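Local structure of putative pyridoxal phosphate-dependent transferase (Clostridium difficile, 4DGT) at residues 82-87 / 216-221; 207-212 / 297-302; 111-116 / 133-138. The protein is a putative pyridoxal phosphate-dependent transferase with the fold of class I and II aminotransferases and carries bound pyridoxal-5'-phosphate. One frame throughout, in Å; residues are numbered along the deposited sequence.

All three contacts lie in one chain of a two-chain assembly, within the aminotransferase class I and II family. Contacts 1 and 2 share the long loop between strand 199-203 and helix 224-229. Contact 1 joins it to the end of helix 70-84, contact 2 to helix 289-313. Their centres are about 18 Å apart, they touch through His84 and Asp208, and their segments alternate along the chain. Contact 3 falls between the two segments of contact 1 and before contact 2 opens. Its centre is about 30 Å from that of contact 1 and 36 Å from that of contact 2. The loop is thus held by two different helices near the cofactor, while contact 3 begins the pairing of strands 116-119 and 137-140 at one edge of the seven-stranded sheet.

Contact 1 (82-87 / 216-221). With MG (magnesium ion), chain E.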
loop_
_atom_site.group_PDB
_atom_site.type_symbol
_atom_site.label_atom_id
_atom_site.label_comp_id
_atom_site.label_asym_id
_atom_site.label_seq_id
_atom_site.Cartn_x
_atom_site.Cartn_y
_atom_site.Cartn_z
ATOM N N ARG A 82 -3.065 24.251 13.194
ATOM C CA ARG A 82 -2.057 25.160 13.721
ATOM C C ARG A 82 -1.147 25.644 12.613
ATOM O O ARG A 82 -0.679 26.773 12.698
ATOM C CB ARG A 82 -1.309 24.587 14.921
ATOM C CG ARG A 82 -0.162 23.664 14.623
ATOM C CD ARG A 82 0.364 23.049 15.887
ATOM N NE ARG A 82 1.530 22.217 15.708
ATOM C CZ ARG A 82 1.489 20.904 15.548
ATOM N NH1 ARG A 82 0.316 20.300 15.432
ATOM N NH2 ARG A 82 2.608 20.221 15.466
ATOM N N ARG A 83 -0.900 24.863 11.568
ATOM C CA ARG A 83 0.063 25.269 10.526
ATOM C C ARG A 83 -0.626 26.037 9.403
ATOM O O ARG A 83 -0.002 26.958 8.834
ATOM C CB ARG A 83 0.808 24.060 9.895
ATOM C CG ARG A 83 1.642 23.224 10.839
ATOM C CD ARG A 83 2.846 23.921 11.373
ATOM N NE ARG A 83 3.778 24.262 10.295
ATOM C CZ ARG A 83 4.938 24.919 10.430
ATOM N NH1 ARG A 83 5.274 25.370 11.605
ATOM N NH2 ARG A 83 5.712 25.237 9.383
ATOM N N HIS A 84 -1.863 25.649 9.071
ATOM C CA HIS A 84 -2.557 26.205 7.892
ATOM C C HIS A 84 -3.812 26.927 8.205
ATOM O O HIS A 84 -4.474 27.388 7.284
ATOM C CB HIS A 84 -2.845 25.104 6.899
ATOM C CG HIS A 84 -1.619 24.359 6.487
ATOM N ND1 HIS A 84 -0.531 24.981 6.054
ATOM C CD2 HIS A 84 -1.364 23.012 6.415
ATOM C CE1 HIS A 84 0.404 24.072 5.731
ATOM N NE2 HIS A 84 -0.095 22.854 6.006
ATOM N N ASN A 85 -4.105 27.124 9.487
ATOM C CA ASN A 85 -5.357 27.791 9.928
ATOM C C ASN A 85 -6.619 27.201 9.302
ATOM O O ASN A 85 -7.597 27.892 9.042
ATOM C CB ASN A 85 -5.197 29.289 9.630
ATOM C CG ASN A 85 -3.864 29.805 10.180
ATOM O OD1 ASN A 85 -2.967 30.233 9.416
ATOM N ND2 ASN A 85 -3.684 29.671 11.476
ATOM N N TRP A 86 -6.630 25.894 9.140
ATOM C CA TRP A 86 -7.748 25.213 8.498
ATOM C C TRP A 86 -8.225 24.137 9.441
ATOM O O TRP A 86 -7.463 23.195 9.717
ATOM C CB TRP A 86 -7.264 24.626 7.191
ATOM C CG TRP A 86 -8.311 23.905 6.432
ATOM C CD1 TRP A 86 -9.683 24.118 6.443
ATOM C CD2 TRP A 86 -8.096 22.778 5.516
ATOM N NE1 TRP A 86 -10.325 23.245 5.603
ATOM C CE2 TRP A 86 -9.418 22.370 5.059
ATOM C CE3 TRP A 86 -6.978 22.022 5.137
ATOM C CZ2 TRP A 86 -9.603 21.289 4.184
ATOM C CZ3 TRP A 86 -7.180 20.955 4.248
ATOM C CH2 TRP A 86 -8.453 20.605 3.801
ATOM N N LYS A 87 -9.416 24.284 9.995
ATOM C CA LYS A 87 -9.961 23.347 10.959
ATOM C C LYS A 87 -10.851 22.368 10.263
ATOM O O LYS A 87 -11.875 22.775 9.708
ATOM C CB LYS A 87 -10.784 24.030 12.060
ATOM C CG LYS A 87 -11.212 23.072 13.206
ATOM C CD LYS A 87 -10.015 22.591 14.015
ATOM C CE LYS A 87 -10.249 21.258 14.714
ATOM N NZ LYS A 87 -11.162 21.407 15.903
ATOM N N HIS A 216 1.233 28.882 2.681
ATOM C CA HIS A 216 0.316 27.936 2.016
ATOM C C HIS A 216 -1.097 28.231 2.404
ATOM O O HIS A 216 -1.412 28.310 3.636
ATOM C CB HIS A 216 0.613 26.564 2.497
ATOM C CG HIS A 216 -0.246 25.501 1.839
ATOM N ND1 HIS A 216 -0.179 25.207 0.508
ATOM C CD2 HIS A 216 -1.258 24.762 2.375
ATOM C CE1 HIS A 216 -1.107 24.277 0.237
ATOM N NE2 HIS A 216 -1.784 24.013 1.387
ATOM N N ILE A 217 -1.954 28.300 1.389
ATOM C CA ILE A 217 -3.399 28.459 1.584
ATOM C C ILE A 217 -4.064 27.222 1.014
ATOM O O ILE A 217 -4.141 27.077 -0.217
ATOM C CB ILE A 217 -3.925 29.705 0.834
ATOM C CG1 ILE A 217 -3.148 30.959 1.227
ATOM C CG2 ILE A 217 -5.419 29.854 1.073
ATOM C CD1 ILE A 217 -3.261 31.312 2.669
ATOM N N PRO A 218 -4.570 26.298 1.869
ATOM C CA PRO A 218 -5.332 25.186 1.253
ATOM C C PRO A 218 -6.515 25.762 0.482
ATOM O O PRO A 218 -7.196 26.635 0.972
ATOM C CB PRO A 218 -5.763 24.357 2.472
ATOM C CG PRO A 218 -4.793 24.752 3.550
ATOM C CD PRO A 218 -4.469 26.175 3.337
ATOM N N MET A 219 -6.736 25.291 -0.736
ATOM C CA MET A 219 -7.899 25.726 -1.496
ATOM C C MET A 219 -9.201 25.601 -0.704
ATOM O O MET A 219 -10.030 26.518 -0.681
ATOM C CB MET A 219 -7.987 24.934 -2.755
ATOM C CG MET A 219 -9.244 25.091 -3.574
ATOM S SD MET A 219 -9.438 26.816 -4.225
ATOM C CE MET A 219 -8.639 26.684 -5.836
ATOM N N ALA A 220 -9.333 24.529 0.052
ATOM C CA ALA A 220 -10.547 24.247 0.829
ATOM C C ALA A 220 -10.689 25.173 2.038
ATOM O O ALA A 220 -11.752 25.285 2.595
ATOM C CB ALA A 220 -10.584 22.760 1.265
ATOM N N SER A 221 -9.624 25.870 2.432
ATOM C CA SER A 221 -9.659 26.754 3.632
ATOM C C SER A 221 -10.218 28.130 3.350
ATOM O O SER A 221 -10.502 28.900 4.277
ATOM C CB SER A 221 -8.257 26.919 4.236
ATOM O OG SER A 221 -7.491 27.806 3.448
HETATM MG MG MG E . -10.687 29.658 6.300
HETATM O O HOH W 1 -0.086 27.783 5.884
HETATM O O HOH W 2 -3.524 29.131 5.362
HETATM O O HOH W 3 -10.092 28.005 7.038
HETATM O O HOH W 4 -10.783 30.384 8.160
HETATM O O HOH W 5 -11.847 31.279 5.507
#
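Trp86 packs its indole on the loop 216-221. Ser221 CB sits over the five-membered ring as a CH-pi contact, 4.1 Å from the centroid of the Trp86 five-membered ring. Pro218 CB approaches Trp86 CE3 at 3.7 Å. Ala220 CB comes in obliquely at the six-membered ring, 3.4 Å from Trp86 CZ2. CG of Trp86 is anti to its backbone N (chi1 -180°), which carries the indole across to this loop. The second ring contact is T-shaped. The edge of His216 points at the face of His84, with His216 CD2 3.8 Å from His84 ND1 and the planes at 67°. Arg83 CB covers the other face of His84.

One water joins Arg83 O, His84 ND1 and His216 O, and a second joins His84 O and His216 O. Ser221 OG and N both bond to Pro218 O, which fixes the turn under the indole. Ser221 O binds a magnesium ion at 2.2 Å, and a water on that ion donates to Asn85 O.

Further out, Glu227 takes the Trp86 NE1 bond and Glu204 the His216 NE2 bond. The contact joins the end of helix 70-84 to the loop after strand 199-203, with the side chain of His216 about 11 Å from the bound pyridoxal-5'-phosphate. With no direct hydrogen bond across, polar cohesion depends on the two ordered waters and on the magnesium ion with its water.

Contact 2 (207-212 / 297-302); sequences SDIILK and EYLESN
Lys212 and Glu297 form the salt bridge of this contact. Lys212 NZ lies 2.7 Å from both Glu297 OE1 and Glu297 OE2. The ammonium group therefore straddles the carboxylate, meeting each oxygen on its syn side and 28° out of the carboxylate plane. The Glu297 chain starts away from the loop and bends at chi2 (-78°), which brings its carboxylate back to the lysine.

A second glutamate makes a hydrogen bond to the backbone. Lys212 N donates to Glu300 OE1 at 2.9 Å, nearly straight at 175°, on the syn lone pair of that oxygen. The other oxygen, Glu300 OE2, forms a salt bridge with Lys321. A water also donates both to Glu300 OE2 and to Lys212 O, at 2.7 Å from Glu300 OE2. Both oxygens of this buried carboxylate are thus engaged, and the charge of Lys321 would probably favour the ionised form of Glu300.

These bonds tie helix 289-313 to the loop that follows strand 199-203 in the aminotransferase fold. Backbone hydrogen bonds between Ile209 and Thr325 and between Leu211 and Glu323 hold the loop as well.

Apolar contacts lie beside the buried glutamate. Leu299 CD2 meets Ile209 CG2 at 3.7 Å and Leu211 CD1 at 3.9 Å, and the Leu299 side chain lies roughly perpendicular to both. The side chains of Leu211 and Glu300 run antiparallel alongside one another, with Leu211 CB 3.5 Å from Glu300 OE1.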
loop_
_atom_site.group_PDB
_atom_site.type_symbol
_atom_site.label_atom_id
_atom_site.label_comp_id
_atom_site.label_asym_id
_atom_site.label_seq_id
_atom_site.Cartn_x
_atom_site.Cartn_y
_atom_site.Cartn_z
ATOM N N SER A 207 2.583 21.171 0.868
ATOM C CA SER A 207 1.997 22.225 1.690
ATOM C C SER A 207 2.875 22.754 2.803
ATOM O O SER A 207 2.698 23.878 3.237
ATOM C CB SER A 207 0.677 21.728 2.331
ATOM O OG SER A 207 0.868 20.565 3.097
ATOM N N ASP A 208 3.743 21.916 3.337
ATOM C CA ASP A 208 4.594 22.367 4.451
ATOM C C ASP A 208 5.961 22.933 3.974
ATOM O O ASP A 208 6.685 23.487 4.811
ATOM C CB ASP A 208 4.836 21.207 5.420
ATOM C CG ASP A 208 3.590 20.549 5.916
ATOM O OD1 ASP A 208 2.646 21.265 6.272
ATOM O OD2 ASP A 208 3.580 19.267 5.984
ATOM N N ILE A 209 6.298 22.879 2.691
ATOM C CA ILE A 209 7.638 23.249 2.217
ATOM C C ILE A 209 7.450 24.586 1.539
ATOM O O ILE A 209 7.226 24.708 0.338
ATOM C CB ILE A 209 8.232 22.208 1.287
ATOM C CG1 ILE A 209 8.286 20.844 2.014
ATOM C CG2 ILE A 209 9.617 22.697 0.873
ATOM C CD1 ILE A 209 8.613 19.593 1.196
ATOM N N ILE A 210 7.469 25.624 2.379
ATOM C CA ILE A 210 7.086 26.988 1.995
ATOM C C ILE A 210 8.187 27.920 2.502
ATOM O O ILE A 210 8.573 27.878 3.675
ATOM C CB ILE A 210 5.729 27.421 2.631
ATOM C CG1 ILE A 210 4.601 26.411 2.358
ATOM C CG2 ILE A 210 5.386 28.861 2.173
ATOM C CD1 ILE A 210 4.128 26.340 0.918
ATOM N N LEU A 211 8.661 28.792 1.616
ATOM C CA LEU A 211 9.787 29.657 1.962
ATOM C C LEU A 211 9.331 30.962 2.607
ATOM O O LEU A 211 8.157 31.221 2.704
ATOM C CB LEU A 211 10.679 29.862 0.759
ATOM C CG LEU A 211 11.496 28.628 0.263
ATOM C CD1 LEU A 211 12.136 27.859 1.389
ATOM C CD2 LEU A 211 10.704 27.593 -0.435
ATOM N N LYS A 212 10.298 31.729 3.095
ATOM C CA LYS A 212 9.970 33.006 3.789
ATOM C C LYS A 212 9.199 33.946 2.867
ATOM O O LYS A 212 9.413 34.017 1.663
ATOM C CB LYS A 212 11.218 33.730 4.319
ATOM C CG LYS A 212 11.777 33.032 5.500
ATOM C CD LYS A 212 13.190 33.526 5.859
ATOM C CE LYS A 212 14.041 32.391 6.454
ATOM N NZ LYS A 212 15.020 32.725 7.545
ATOM N N GLU A 297 14.954 26.619 7.051
ATOM C CA GLU A 297 16.083 27.618 7.069
ATOM C C GLU A 297 17.263 27.126 6.253
ATOM O O GLU A 297 17.831 27.846 5.450
ATOM C CB GLU A 297 16.485 27.855 8.525
ATOM C CG GLU A 297 15.474 28.672 9.295
ATOM C CD GLU A 297 15.538 30.187 9.010
ATOM O OE1 GLU A 297 16.487 30.657 8.342
ATOM O OE2 GLU A 297 14.634 30.954 9.489
ATOM N N TYR A 298 17.575 25.830 6.399
ATOM C CA TYR A 298 18.641 25.254 5.647
ATOM C C TYR A 298 18.311 25.272 4.117
ATOM O O TYR A 298 19.142 25.590 3.266
ATOM C CB TYR A 298 18.921 23.848 6.132
ATOM C CG TYR A 298 20.242 23.277 5.665
ATOM C CD1 TYR A 298 21.396 23.489 6.405
ATOM C CD2 TYR A 298 20.332 22.534 4.501
ATOM C CE1 TYR A 298 22.622 22.977 5.992
ATOM C CE2 TYR A 298 21.534 22.031 4.061
ATOM C CZ TYR A 298 22.694 22.259 4.797
ATOM O OH TYR A 298 23.916 21.747 4.358
ATOM N N LEU A 299 17.077 24.898 3.782
ATOM C CA LEU A 299 16.653 24.866 2.412
ATOM C C LEU A 299 16.745 26.252 1.774
ATOM O O LEU A 299 17.234 26.417 0.663
ATOM C CB LEU A 299 15.200 24.365 2.326
ATOM C CG LEU A 299 14.559 24.405 0.932
ATOM C CD1 LEU A 299 15.282 23.472 -0.070
ATOM C CD2 LEU A 299 13.053 24.059 1.054
ATOM N N GLU A 300 16.239 27.249 2.478
ATOM C CA GLU A 300 16.304 28.599 1.917
ATOM C C GLU A 300 17.732 29.066 1.659
ATOM O O GLU A 300 18.010 29.662 0.608
ATOM C CB GLU A 300 15.580 29.586 2.772
ATOM C CG GLU A 300 15.377 30.894 1.982
ATOM C CD GLU A 300 13.991 31.529 2.093
ATOM O OE1 GLU A 300 13.123 31.048 2.891
ATOM O OE2 GLU A 300 13.826 32.602 1.440
ATOM N N SER A 301 18.634 28.691 2.573
ATOM C CA SER A 301 20.029 28.977 2.343
ATOM C C SER A 301 20.543 28.278 1.125
ATOM O O SER A 301 21.287 28.851 0.357
ATOM C CB SER A 301 20.808 28.560 3.616
ATOM O OG SER A 301 22.174 28.828 3.430
ATOM N N ASN A 302 20.181 26.990 0.938
ATOM C CA ASN A 302 20.637 26.251 -0.277
ATOM C C ASN A 302 20.096 26.936 -1.553
ATOM O O ASN A 302 20.780 27.042 -2.548
ATOM C CB ASN A 302 20.170 24.796 -0.324
ATOM C CG ASN A 302 21.102 23.778 0.357
ATOM O OD1 ASN A 302 22.165 24.096 0.856
ATOM N ND2 ASN A 302 20.705 22.494 0.266
HETATM O O HOH W 6 11.606 33.403 0.220
#

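Contact 3 (111-116 / 133-138); sequences TKANDK and NNNREL
A parallel strand pairing at one edge of the large sheet begins here, where Lys116 and Glu137 face each other across strands 116-119 and 137-140. Glu137 N donates to Asp115 O at 2.8 Å, and Asn114 N donates to Asn135 O at 2.9 Å. The side chains of Lys116 and Glu137 run alongside each other in the same direction. A bend at chi4 (72°) turns Lys116 NZ onto Glu137 OE1, forming a salt bridge of 2.8 Å from above the carboxylate plane.

Arg136 reaches back to the loop after helix 99-110. NE and NH2 of Arg136 clasp two atoms of Thr111 along one edge of the guanidinium. Arg136 NE donates to Thr111 OG1 at 2.9 Å, in the guanidinium plane. Arg136 NH2 donates to Thr111 O at 2.8 Å, also near the guanidinium plane but from above the plane of the carbonyl. Thr111 OG1 bonds to Ile107 O too. The third nitrogen, Arg136 NH1, turns to Asn134 O in its own segment. All three nitrogens are thus held, which fixes the rotation of the group.

Between these bonds, the backbone of a type II turn from Lys112 to Asp115 packs on one face of the guanidinium, with Ala113 N 3.5 Å from Arg136 CZ. Lys112 N bonds to Asp115 OD2, which braces the turn. On the other segment, Asn135 has positive phi and is the C-prime residue of a Schellman motif that ends helix 126-133. The chain then enters strand 137-140, one of the two outermost strands of the sheet within this chain.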
loop_
_atom_site.group_PDB
_atom_site.type_symbol
_atom_site.label_atom_id
_atom_site.label_comp_id
_atom_site.label_asym_id
_atom_site.label_seq_id
_atom_site.Cartn_x
_atom_site.Cartn_y
_atom_site.Cartn_z
ATOM N N THR A 111 -16.215 10.364 -11.976
ATOM C CA THR A 111 -16.436 10.660 -13.401
ATOM C C THR A 111 -16.786 9.337 -14.094
ATOM O O THR A 111 -16.566 8.247 -13.523
ATOM C CB THR A 111 -15.201 11.283 -14.091
ATOM O OG1 THR A 111 -14.131 10.320 -14.133
ATOM C CG2 THR A 111 -14.726 12.556 -13.358
ATOM N N LYS A 112 -17.237 9.447 -15.346
ATOM C CA LYS A 112 -17.475 8.310 -16.229
ATOM C C LYS A 112 -16.358 8.250 -17.259
ATOM O O LYS A 112 -15.682 9.235 -17.490
ATOM C CB LYS A 112 -18.798 8.505 -16.969
ATOM C CG LYS A 112 -20.016 8.260 -16.104
ATOM C CD LYS A 112 -21.295 8.449 -16.908
ATOM C CE LYS A 112 -22.515 8.438 -16.005
ATOM N NZ LYS A 112 -23.818 8.557 -16.746
ATOM N N ALA A 113 -16.143 7.067 -17.849
ATOM C CA ALA A 113 -15.163 6.915 -18.902
ATOM C C ALA A 113 -15.378 7.988 -19.942
ATOM O O ALA A 113 -16.534 8.323 -20.289
ATOM C CB ALA A 113 -15.276 5.518 -19.540
ATOM N N ASN A 114 -14.269 8.546 -20.429
ATOM C CA ASN A 114 -14.235 9.556 -21.497
ATOM C C ASN A 114 -14.593 10.955 -21.029
ATOM O O ASN A 114 -14.512 11.909 -21.792
ATOM C CB ASN A 114 -15.072 9.174 -22.715
ATOM C CG ASN A 114 -14.713 7.795 -23.263
ATOM O OD1 ASN A 114 -15.589 6.930 -23.350
ATOM N ND2 ASN A 114 -13.440 7.587 -23.627
ATOM N N ASP A 115 -14.897 11.094 -19.754
ATOM C CA ASP A 115 -15.087 12.428 -19.196
ATOM C C ASP A 115 -13.771 13.199 -19.256
ATOM O O ASP A 115 -12.717 12.567 -19.175
ATOM C CB ASP A 115 -15.605 12.358 -17.779
ATOM C CG ASP A 115 -17.113 12.167 -17.677
ATOM O OD1 ASP A 115 -17.898 12.209 -18.680
ATOM O OD2 ASP A 115 -17.557 11.966 -16.502
ATOM N N LYS A 116 -13.880 14.524 -19.351
ATOM C CA LYS A 116 -12.758 15.478 -19.347
ATOM C C LYS A 116 -12.328 15.890 -17.920
ATOM O O LYS A 116 -13.157 16.241 -17.076
ATOM C CB LYS A 116 -13.154 16.731 -20.108
ATOM C CG LYS A 116 -13.235 16.576 -21.633
ATOM C CD LYS A 116 -13.912 17.788 -22.274
ATOM C CE LYS A 116 -13.508 18.014 -23.720
ATOM N NZ LYS A 116 -14.125 16.964 -24.584
ATOM N N ASN A 133 -4.570 6.808 -17.876
ATOM C CA ASN A 133 -4.598 5.395 -17.459
ATOM C C ASN A 133 -5.959 4.971 -16.923
ATOM O O ASN A 133 -6.224 3.789 -16.864
ATOM C CB ASN A 133 -3.509 5.114 -16.442
ATOM C CG ASN A 133 -2.114 5.164 -17.061
ATOM O OD1 ASN A 133 -1.957 4.937 -18.277
ATOM N ND2 ASN A 133 -1.134 5.486 -16.229
ATOM N N ASN A 134 -6.814 5.926 -16.533
ATOM C CA ASN A 134 -8.173 5.654 -16.129
ATOM C C ASN A 134 -9.185 5.822 -17.293
ATOM O O ASN A 134 -10.394 5.809 -17.069
ATOM C CB ASN A 134 -8.597 6.569 -14.973
ATOM C CG ASN A 134 -8.162 6.025 -13.650
ATOM O OD1 ASN A 134 -8.769 5.078 -13.169
ATOM N ND2 ASN A 134 -7.111 6.581 -13.089
ATOM N N ASN A 135 -8.719 5.991 -18.534
ATOM C CA ASN A 135 -9.594 6.168 -19.702
ATOM C C ASN A 135 -10.514 7.332 -19.552
ATOM O O ASN A 135 -11.686 7.290 -19.949
ATOM C CB ASN A 135 -10.400 4.889 -19.817
ATOM C CG ASN A 135 -11.100 4.681 -21.161
ATOM O OD1 ASN A 135 -10.655 5.139 -22.208
ATOM N ND2 ASN A 135 -12.263 3.997 -21.117
ATOM N N ARG A 136 -10.000 8.395 -18.979
ATOM C CA ARG A 136 -10.641 9.721 -19.112
ATOM C C ARG A 136 -9.795 10.595 -20.033
ATOM O O ARG A 136 -8.650 10.283 -20.329
ATOM C CB ARG A 136 -10.832 10.377 -17.719
ATOM C CG ARG A 136 -12.056 9.907 -16.923
ATOM C CD ARG A 136 -12.042 8.465 -16.599
ATOM N NE ARG A 136 -13.139 8.119 -15.688
ATOM C CZ ARG A 136 -13.557 6.874 -15.467
ATOM N NH1 ARG A 136 -12.952 5.847 -16.049
ATOM N NH2 ARG A 136 -14.532 6.662 -14.593
ATOM N N GLU A 137 -10.375 11.706 -20.464
ATOM C CA GLU A 137 -9.727 12.596 -21.419
ATOM C C GLU A 137 -9.055 13.667 -20.667
ATOM O O GLU A 137 -9.661 14.334 -19.856
ATOM C CB GLU A 137 -10.731 13.208 -22.381
ATOM C CG GLU A 137 -10.195 14.408 -23.202
ATOM C CD GLU A 137 -11.132 15.078 -24.247
ATOM O OE1 GLU A 137 -12.396 14.831 -24.262
ATOM O OE2 GLU A 137 -10.611 15.891 -25.041
ATOM N N LEU A 138 -7.787 13.869 -20.962
ATOM C CA LEU A 138 -7.013 14.963 -20.325
ATOM C C LEU A 138 -7.114 16.303 -21.093
ATOM O O LEU A 138 -6.881 16.353 -22.264
ATOM C CB LEU A 138 -5.517 14.562 -20.258
ATOM C CG LEU A 138 -4.596 15.491 -19.433
ATOM C CD1 LEU A 138 -4.914 15.519 -17.934
ATOM C CD2 LEU A 138 -3.155 15.074 -19.659
HETATM O O HOH W 7 -14.385 3.940 -23.501
HETATM O O HOH W 8 -11.827 17.886 -26.603
#